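Local coordinates for protein precorrin-6y methylase (Rhodobacter capsulatus, PDB 3NJR) that forms the C-terminal domain of precorrin-6Y C5,15-methyltransferase, an S-adenosylmethionine-dependent enzyme of adenosylcobalamin biosynthesis, and binds S-adenosyl-L-homocysteine, at residues E57-I62 with G78-I83; P123-I128 with G147-A152; V69-C74 with Y100-R105. All coordinates share one frame; numbering follows the deposited sequence.

Interaction 1 of 3, residues E57-I62 with G78-I83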
# COMPACT_ATOMS: atom_id res chain seq x y z
N GLU A 57 -3.89 -35.24 2.69
CA GLU A 57 -3.73 -34.52 3.94
C GLU A 57 -5.06 -33.98 4.44
O GLU A 57 -5.96 -33.71 3.64
CB GLU A 57 -2.75 -33.37 3.77
CG GLU A 57 -1.29 -33.75 3.75
CD GLU A 57 -0.40 -32.54 3.88
OE1 GLU A 57 -0.85 -31.42 3.55
OE2 GLU A 57 0.75 -32.68 4.32
N LEU A 58 -5.19 -33.83 5.75
CA LEU A 58 -6.44 -33.36 6.37
C LEU A 58 -6.34 -31.90 6.76
O LEU A 58 -5.31 -31.48 7.30
CB LEU A 58 -6.82 -34.23 7.58
CG LEU A 58 -8.03 -33.88 8.46
CD1 LEU A 58 -9.37 -33.96 7.75
CD2 LEU A 58 -8.08 -34.77 9.67
N LEU A 59 -7.41 -31.14 6.49
CA LEU A 59 -7.52 -29.73 6.90
C LEU A 59 -8.63 -29.46 7.94
O LEU A 59 -9.80 -29.86 7.78
CB LEU A 59 -7.73 -28.82 5.67
CG LEU A 59 -7.92 -27.30 5.92
CD1 LEU A 59 -6.62 -26.58 6.24
CD2 LEU A 59 -8.65 -26.61 4.79
N TRP A 60 -8.28 -28.75 9.01
CA TRP A 60 -9.29 -28.11 9.84
C TRP A 60 -9.48 -26.72 9.28
O TRP A 60 -8.53 -25.96 9.23
CB TRP A 60 -8.82 -28.02 11.31
CG TRP A 60 -9.00 -29.30 12.09
CD1 TRP A 60 -9.42 -30.50 11.61
CD2 TRP A 60 -8.73 -29.50 13.48
NE1 TRP A 60 -9.45 -31.42 12.60
CE2 TRP A 60 -9.02 -30.84 13.77
CE3 TRP A 60 -8.26 -28.67 14.51
CZ2 TRP A 60 -8.87 -31.39 15.06
CZ3 TRP A 60 -8.10 -29.21 15.78
CH2 TRP A 60 -8.41 -30.55 16.05
N ASP A 61 -10.68 -26.40 8.83
CA ASP A 61 -10.99 -25.06 8.34
C ASP A 61 -11.90 -24.39 9.35
O ASP A 61 -13.10 -24.63 9.38
CB ASP A 61 -11.64 -25.13 6.94
CG ASP A 61 -12.14 -23.76 6.41
OD1 ASP A 61 -12.03 -22.70 7.12
OD2 ASP A 61 -12.67 -23.73 5.25
N ILE A 62 -11.32 -23.54 10.20
CA ILE A 62 -12.12 -22.84 11.20
C ILE A 62 -12.68 -21.54 10.63
O ILE A 62 -11.94 -20.72 10.08
CB ILE A 62 -11.32 -22.59 12.48
CG1 ILE A 62 -10.96 -23.93 13.14
CG2 ILE A 62 -12.13 -21.71 13.44
CD1 ILE A 62 -9.63 -23.93 13.82
N GLY A 78 -6.65 -32.91 -1.03
CA GLY A 78 -6.85 -33.08 0.41
C GLY A 78 -8.22 -33.59 0.83
O GLY A 78 -9.10 -33.84 -0.01
N ARG A 79 -8.36 -33.80 2.15
CA ARG A 79 -9.66 -33.98 2.84
C ARG A 79 -9.80 -32.83 3.85
O ARG A 79 -8.79 -32.28 4.29
CB ARG A 79 -9.71 -35.32 3.57
CG ARG A 79 -9.35 -36.55 2.74
CD ARG A 79 -9.26 -37.78 3.64
NE ARG A 79 -8.00 -37.80 4.38
CZ ARG A 79 -7.89 -37.88 5.72
NH1 ARG A 79 -8.97 -37.97 6.49
NH2 ARG A 79 -6.68 -37.88 6.29
N ALA A 80 -11.03 -32.47 4.21
CA ALA A 80 -11.24 -31.34 5.12
C ALA A 80 -12.45 -31.51 6.02
O ALA A 80 -13.46 -32.10 5.61
CB ALA A 80 -11.38 -30.06 4.35
N ILE A 81 -12.34 -30.98 7.24
CA ILE A 81 -13.50 -30.76 8.11
C ILE A 81 -13.69 -29.25 8.25
O ILE A 81 -12.75 -28.54 8.59
CB ILE A 81 -13.30 -31.40 9.52
CG1 ILE A 81 -13.22 -32.91 9.41
CG2 ILE A 81 -14.43 -31.00 10.45
CD1 ILE A 81 -12.52 -33.56 10.55
N THR A 82 -14.90 -28.78 8.00
CA THR A 82 -15.20 -27.34 7.90
C THR A 82 -16.14 -26.93 9.01
O THR A 82 -17.26 -27.39 9.06
CB THR A 82 -15.83 -27.02 6.52
OG1 THR A 82 -14.99 -27.56 5.49
CG2 THR A 82 -16.01 -25.52 6.31
N ILE A 83 -15.68 -26.03 9.88
CA ILE A 83 -16.39 -25.65 11.11
C ILE A 83 -17.04 -24.28 10.97
O ILE A 83 -16.34 -23.28 10.86
CB ILE A 83 -15.39 -25.54 12.28
CG1 ILE A 83 -14.18 -26.49 12.10
CG2 ILE A 83 -16.09 -25.63 13.66
CD1 ILE A 83 -14.47 -27.95 12.28

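Interaction 2 of 3, residues P123-I128 with G147-A152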
# COMPACT_ATOMS: atom_id res chain seq x y z
N PRO A 123 -5.49 -32.74 12.45
CA PRO A 123 -5.29 -32.48 11.03
C PRO A 123 -3.81 -32.46 10.70
O PRO A 123 -3.00 -32.44 11.62
CB PRO A 123 -5.85 -31.08 10.87
CG PRO A 123 -5.46 -30.42 12.19
CD PRO A 123 -5.70 -31.48 13.20
N GLU A 124 -3.50 -32.46 9.39
CA GLU A 124 -2.14 -32.22 8.91
C GLU A 124 -1.91 -30.70 8.72
O GLU A 124 -0.77 -30.23 8.81
CB GLU A 124 -1.91 -32.98 7.60
CG GLU A 124 -1.46 -34.46 7.74
CD GLU A 124 -2.61 -35.44 8.01
OE1 GLU A 124 -3.70 -35.31 7.41
OE2 GLU A 124 -2.42 -36.37 8.84
N ALA A 125 -3.00 -29.96 8.46
CA ALA A 125 -3.02 -28.49 8.35
C ALA A 125 -4.28 -27.84 8.99
O ALA A 125 -5.35 -28.46 9.01
CB ALA A 125 -2.90 -28.07 6.89
N VAL A 126 -4.15 -26.60 9.49
CA VAL A 126 -5.31 -25.82 10.00
C VAL A 126 -5.38 -24.43 9.38
O VAL A 126 -4.36 -23.77 9.20
CB VAL A 126 -5.23 -25.53 11.51
CG1 VAL A 126 -6.58 -25.03 12.03
CG2 VAL A 126 -4.73 -26.71 12.30
N PHE A 127 -6.60 -23.98 9.07
CA PHE A 127 -6.80 -22.64 8.54
C PHE A 127 -7.78 -21.93 9.42
O PHE A 127 -8.87 -22.43 9.68
CB PHE A 127 -7.32 -22.66 7.09
CG PHE A 127 -7.79 -21.31 6.60
CD1 PHE A 127 -6.88 -20.29 6.32
CD2 PHE A 127 -9.15 -21.03 6.44
CE1 PHE A 127 -7.30 -19.03 5.88
CE2 PHE A 127 -9.60 -19.76 6.01
CZ PHE A 127 -8.66 -18.76 5.71
N ILE A 128 -7.38 -20.75 9.88
CA ILE A 128 -8.29 -19.89 10.63
C ILE A 128 -8.61 -18.65 9.82
O ILE A 128 -7.76 -17.76 9.66
CB ILE A 128 -7.70 -19.45 12.00
CG1 ILE A 128 -7.29 -20.67 12.84
CG2 ILE A 128 -8.71 -18.62 12.75
CD1 ILE A 128 -5.83 -21.06 12.75
N GLY A 147 4.58 -29.85 13.95
CA GLY A 147 4.74 -29.88 12.48
C GLY A 147 3.47 -29.70 11.66
O GLY A 147 3.50 -29.71 10.42
N THR A 148 2.34 -29.55 12.36
CA THR A 148 1.05 -29.30 11.74
C THR A 148 1.18 -27.87 11.25
O THR A 148 1.68 -27.03 11.99
CB THR A 148 -0.12 -29.41 12.77
OG1 THR A 148 -0.16 -30.74 13.34
CG2 THR A 148 -1.48 -29.08 12.15
N ARG A 149 0.75 -27.60 10.01
CA ARG A 149 0.89 -26.27 9.45
C ARG A 149 -0.31 -25.42 9.83
O ARG A 149 -1.43 -25.92 9.82
CB ARG A 149 1.09 -26.35 7.93
CG ARG A 149 2.07 -27.48 7.51
CD ARG A 149 2.41 -27.53 6.02
NE ARG A 149 1.24 -27.77 5.16
CZ ARG A 149 0.79 -28.97 4.79
NH1 ARG A 149 -0.28 -29.05 4.01
NH2 ARG A 149 1.37 -30.09 5.21
N ILE A 150 -0.06 -24.16 10.18
CA ILE A 150 -1.12 -23.18 10.49
C ILE A 150 -1.11 -22.00 9.53
O ILE A 150 -0.05 -21.48 9.19
CB ILE A 150 -0.99 -22.56 11.91
CG1 ILE A 150 -0.32 -23.52 12.90
CG2 ILE A 150 -2.36 -22.05 12.40
CD1 ILE A 150 -1.22 -24.56 13.56
N VAL A 151 -2.31 -21.57 9.11
CA VAL A 151 -2.45 -20.41 8.24
C VAL A 151 -3.65 -19.58 8.67
O VAL A 151 -4.75 -20.08 8.78
CB VAL A 151 -2.51 -20.81 6.72
CG1 VAL A 151 -2.73 -19.59 5.82
CG2 VAL A 151 -1.24 -21.56 6.31
N ALA A 152 -3.42 -18.29 8.92
CA ALA A 152 -4.48 -17.39 9.37
C ALA A 152 -4.46 -16.08 8.61
O ALA A 152 -3.40 -15.55 8.34
CB ALA A 152 -4.33 -17.14 10.84
O HOH W 1 2.17 -31.07 8.55

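Interaction 3 of 3, residues V69-C74 with Y100-R105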
# COMPACT_ATOMS: atom_id res chain seq x y z
N VAL A 69 -12.25 -22.28 0.85
CA VAL A 69 -10.88 -22.73 1.10
C VAL A 69 -10.82 -24.26 1.10
O VAL A 69 -9.92 -24.86 0.46
CB VAL A 69 -10.36 -22.15 2.44
CG1 VAL A 69 -9.12 -22.86 2.91
CG2 VAL A 69 -10.09 -20.68 2.29
N SER A 70 -11.80 -24.87 1.78
CA SER A 70 -11.90 -26.33 1.91
C SER A 70 -12.16 -26.98 0.56
O SER A 70 -11.65 -28.07 0.29
CB SER A 70 -13.03 -26.73 2.86
OG SER A 70 -12.78 -26.40 4.21
N VAL A 71 -12.98 -26.32 -0.27
CA VAL A 71 -13.34 -26.84 -1.58
C VAL A 71 -12.09 -26.87 -2.43
O VAL A 71 -11.70 -27.93 -2.93
CB VAL A 71 -14.48 -26.02 -2.23
CG1 VAL A 71 -14.65 -26.38 -3.68
CG2 VAL A 71 -15.78 -26.24 -1.53
N GLU A 72 -11.42 -25.74 -2.55
CA GLU A 72 -10.12 -25.72 -3.24
C GLU A 72 -9.02 -26.62 -2.60
O GLU A 72 -8.18 -27.19 -3.32
CB GLU A 72 -9.64 -24.28 -3.47
CG GLU A 72 -10.73 -23.43 -4.08
CD GLU A 72 -10.22 -22.29 -4.93
OE1 GLU A 72 -9.47 -21.43 -4.43
OE2 GLU A 72 -10.59 -22.23 -6.12
N TRP A 73 -9.02 -26.78 -1.27
CA TRP A 73 -8.04 -27.67 -0.63
C TRP A 73 -8.32 -29.10 -1.06
O TRP A 73 -7.40 -29.80 -1.45
CB TRP A 73 -8.07 -27.54 0.89
CG TRP A 73 -7.39 -28.66 1.67
CD1 TRP A 73 -7.95 -29.85 2.04
CD2 TRP A 73 -6.05 -28.66 2.22
NE1 TRP A 73 -7.04 -30.60 2.76
CE2 TRP A 73 -5.87 -29.89 2.89
CE3 TRP A 73 -4.99 -27.74 2.20
CZ2 TRP A 73 -4.68 -30.22 3.54
CZ3 TRP A 73 -3.80 -28.08 2.84
CH2 TRP A 73 -3.66 -29.30 3.51
N CYS A 74 -9.59 -29.52 -0.99
CA CYS A 74 -10.00 -30.87 -1.39
C CYS A 74 -9.89 -31.14 -2.89
O CYS A 74 -9.60 -32.27 -3.28
CB CYS A 74 -11.43 -31.14 -0.93
SG CYS A 74 -11.57 -31.27 0.89
N TYR A 100 -19.45 -30.32 -6.10
CA TYR A 100 -18.14 -30.83 -6.48
C TYR A 100 -17.93 -32.29 -6.11
O TYR A 100 -16.83 -32.83 -6.24
CB TYR A 100 -17.05 -29.94 -5.89
CG TYR A 100 -17.02 -28.55 -6.50
CD1 TYR A 100 -17.73 -27.49 -5.92
CD2 TYR A 100 -16.32 -28.32 -7.68
CE1 TYR A 100 -17.73 -26.22 -6.51
CE2 TYR A 100 -16.30 -27.05 -8.27
CZ TYR A 100 -17.00 -26.02 -7.69
OH TYR A 100 -16.96 -24.79 -8.29
N GLY A 101 -19.01 -32.94 -5.66
CA GLY A 101 -18.98 -34.33 -5.27
C GLY A 101 -17.84 -34.62 -4.32
O GLY A 101 -17.04 -35.55 -4.55
N LEU A 102 -17.76 -33.83 -3.26
CA LEU A 102 -16.70 -33.93 -2.26
C LEU A 102 -17.10 -34.62 -0.94
O LEU A 102 -16.30 -34.66 -0.01
CB LEU A 102 -16.08 -32.55 -2.00
CG LEU A 102 -15.29 -31.92 -3.16
CD1 LEU A 102 -15.09 -30.44 -2.94
CD2 LEU A 102 -13.95 -32.61 -3.41
N SER A 103 -18.32 -35.17 -0.87
CA SER A 103 -18.83 -35.74 0.39
C SER A 103 -17.98 -36.85 1.00
O SER A 103 -17.83 -36.91 2.23
CB SER A 103 -20.31 -36.15 0.31
OG SER A 103 -20.49 -37.27 -0.54
N PRO A 104 -17.39 -37.73 0.16
CA PRO A 104 -16.39 -38.61 0.78
C PRO A 104 -15.21 -37.83 1.42
O PRO A 104 -14.72 -38.22 2.47
CB PRO A 104 -15.88 -39.44 -0.41
CG PRO A 104 -16.16 -38.57 -1.64
CD PRO A 104 -17.49 -37.94 -1.29
N ARG A 105 -14.78 -36.74 0.79
CA ARG A 105 -13.56 -36.02 1.16
C ARG A 105 -13.79 -34.88 2.18
O ARG A 105 -12.88 -34.51 2.91
CB ARG A 105 -12.95 -35.41 -0.10
CG ARG A 105 -12.19 -36.35 -0.99
CD ARG A 105 -11.54 -35.57 -2.15
NE ARG A 105 -10.21 -36.04 -2.55
CZ ARG A 105 -9.45 -36.94 -1.90
NH1 ARG A 105 -9.85 -37.53 -0.78
NH2 ARG A 105 -8.25 -37.25 -2.39

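Interaction 1 of 3, residues E57-I62 with G78-I83
Leu58 lies over one face of the Arg79 guanidinium, its CB 3.9 Å from Arg79 NH2, while NE of that arginine is hydrogen-bonded to the Gly56 carbonyl. The two residues begin a parallel strand pair, 58-62 beside 79-83, the two ends of a beta-alpha-beta unit whose crossover is helix 68-75; with the sheet order 3-2-1-4-5-7-6, this is the Rossmann-like core of class I methyltransferases. A bend in the arginine chain at chi3 (-77°) turns the flat group so that one face rests against Leu58 CB. The Trp60 indole meets Ile81 obliquely, with Trp60 NE1 4.3 Å from Ile81 CD1; its NE1 makes a weak hydrogen bond to Pro121 O, and the ring also packs on Leu117, Leu120 and Pro123. Evidence for the pairing is a 4.5 Å axis separation, an 18° angle between strand directions and five backbone hydrogen bonds, from Arg79 N to Glu57 O at one end to Ile83 N to Asp61 O at the other. Leu58, Trp60, Ile62, Arg79, Ile81 and Ile83 occupy one face of the sheet. Here Leu58 CD1 meets Ile81 CD1 at 4.2 Å. Ile83 belongs to the S-adenosyl-L-homocysteine pocket, and the Ile62 side chain comes within about 4 Å of that ligand at the nearest atoms. Leu59, Ala80, Asp61 and Thr82 face the opposite way, toward helix 68-75, and Leu59 CB is 4.1 Å from Ala80 CB. With Asp61 CG anti to the backbone N (chi1 173°), its carboxylate runs side by side with Thr82, pointing the same way. Both Asp61 OD2 and Thr82 OG1 bond to the Ser70 hydroxyl on the helix; Thr82 CG2 is 3.9 Å from Asp61 OD2.

Interaction 2 of 3, residues P123-I128 with G147-A152
Phe127 leans along Val151 in a second parallel strand pair, 125-128 with 149-152, joined through helix 134-143 as another beta-alpha-beta unit of the same methyltransferase sheet. Traced outward, Phe127 CB is 4.0 Å from Val151 O and Phe127 CG 3.9 Å from it. Ring carbon CD1 of Phe127 comes nearest that oxygen, at 3.3 Å, in an oblique approach, and also touches Val151 CG1 at 4.2 Å. Farther out, Phe127 CE1 has receded to 4.0 Å from Val151 O. It is the torsion at chi1 (169°), with CG anti to the backbone N, that brings CD1 to this carbonyl. Beyond Val151 the phenyl group packs on Thr47 and Leu51 of helix 41-51 and touches the bound S-adenosyl-L-homocysteine, so it forms part of the ligand pocket. On the other face of the sheet, Ile128 and Ile150 lie side by side, Ile128 CD1 3.6 Å from Ile150 CG2. Thr148, just ahead of its strand, brings CG2 to 4.0 Å from Val126 CG2. Four backbone hydrogen bonds set the register. Three are close to linear at the acceptor, as for Val126 N to Arg149 O (C=O...N 168°), whereas Arg149 N reaches Glu124 O over 3.3 Å from 24° outside the carbonyl plane. Glu124 O is also held by a water that donates to it and to Gly147 O. The Arg149 chain bends at chi3, placing Ala125 CB and, farther off, Glu124 O over one face of the guanidinium. Its NH1 is paired with Glu57 in a salt bridge and bonded to Leu51 O. The chemistry thus divides along the strands: water-bridged at their start, where the Glu57 carboxylate probably neutralises the arginine's charge, and apolar toward the ligand.

Interaction 3 of 3, residues V69-C74 with Y100-R105
A methyl of Val71 sits on an aromatic face: Val71 CG1 lies 4.2 Å from the centroid of the Tyr100 ring and 21° off its normal, which meets the geometry of a CH-pi contact. The carbon is displaced toward the rim, with CD1 of Tyr100 its nearest ring atom. No hydrogen bond joins 69-74 to 100-105. Val71 has CG1 anti to the backbone N (chi1 168°), and that torsion directs this branch outward from the helix, over one face of the ring. The same methyl touches Leu102, at 4.2 Å from Leu102 CD1, the two side chains crossing at about a right angle. The other leucine branch reaches one turn along the helix, where Leu102 CD2 is 3.8 Å from Cys74 CB. Tyr100 is fixed at its far end by a hydrogen bond between OH and Ala31 O. At the margin, Arg105 NE stands 3.9 Å from Cys74 O, near but not bonded, while the Arg105 backbone pairs with Ala80. Gly101, with positive phi, is the C-prime residue of a Schellman motif ending helix 87-99, and this turn sets Tyr100 and Leu102 against helix 68-75. The contact thereby packs the crossover helix of one beta-alpha-beta unit against the loop leading into outer strand 106-110 of this Rossmann-like methyltransferase domain.

How the interactions relate
Interactions 1 and 2 are buried strand pairings in one sheet, joined where strands 58-62 and 125-128 run side by side and, at their start, by the Glu57-Arg149 ion pair and a bond from Leu58 N to Glu124 OE1. Interaction 3 is also largely buried, but joins a helix to a loop on one face of that sheet, near its 106-110 side. Backbone hydrogen bonds carry the first two, apolar and CH-pi contacts the third. Interaction 3 reaches interaction 1 through Ser70 and Trp73, and interaction 2 more lightly, through Trp73 against Ala125. Interactions 1 and 2 hold ligand-pocket residues, Ile83 and Phe127; the Val71 side chain in interaction 3 is about 9 Å from S-adenosyl-L-homocysteine.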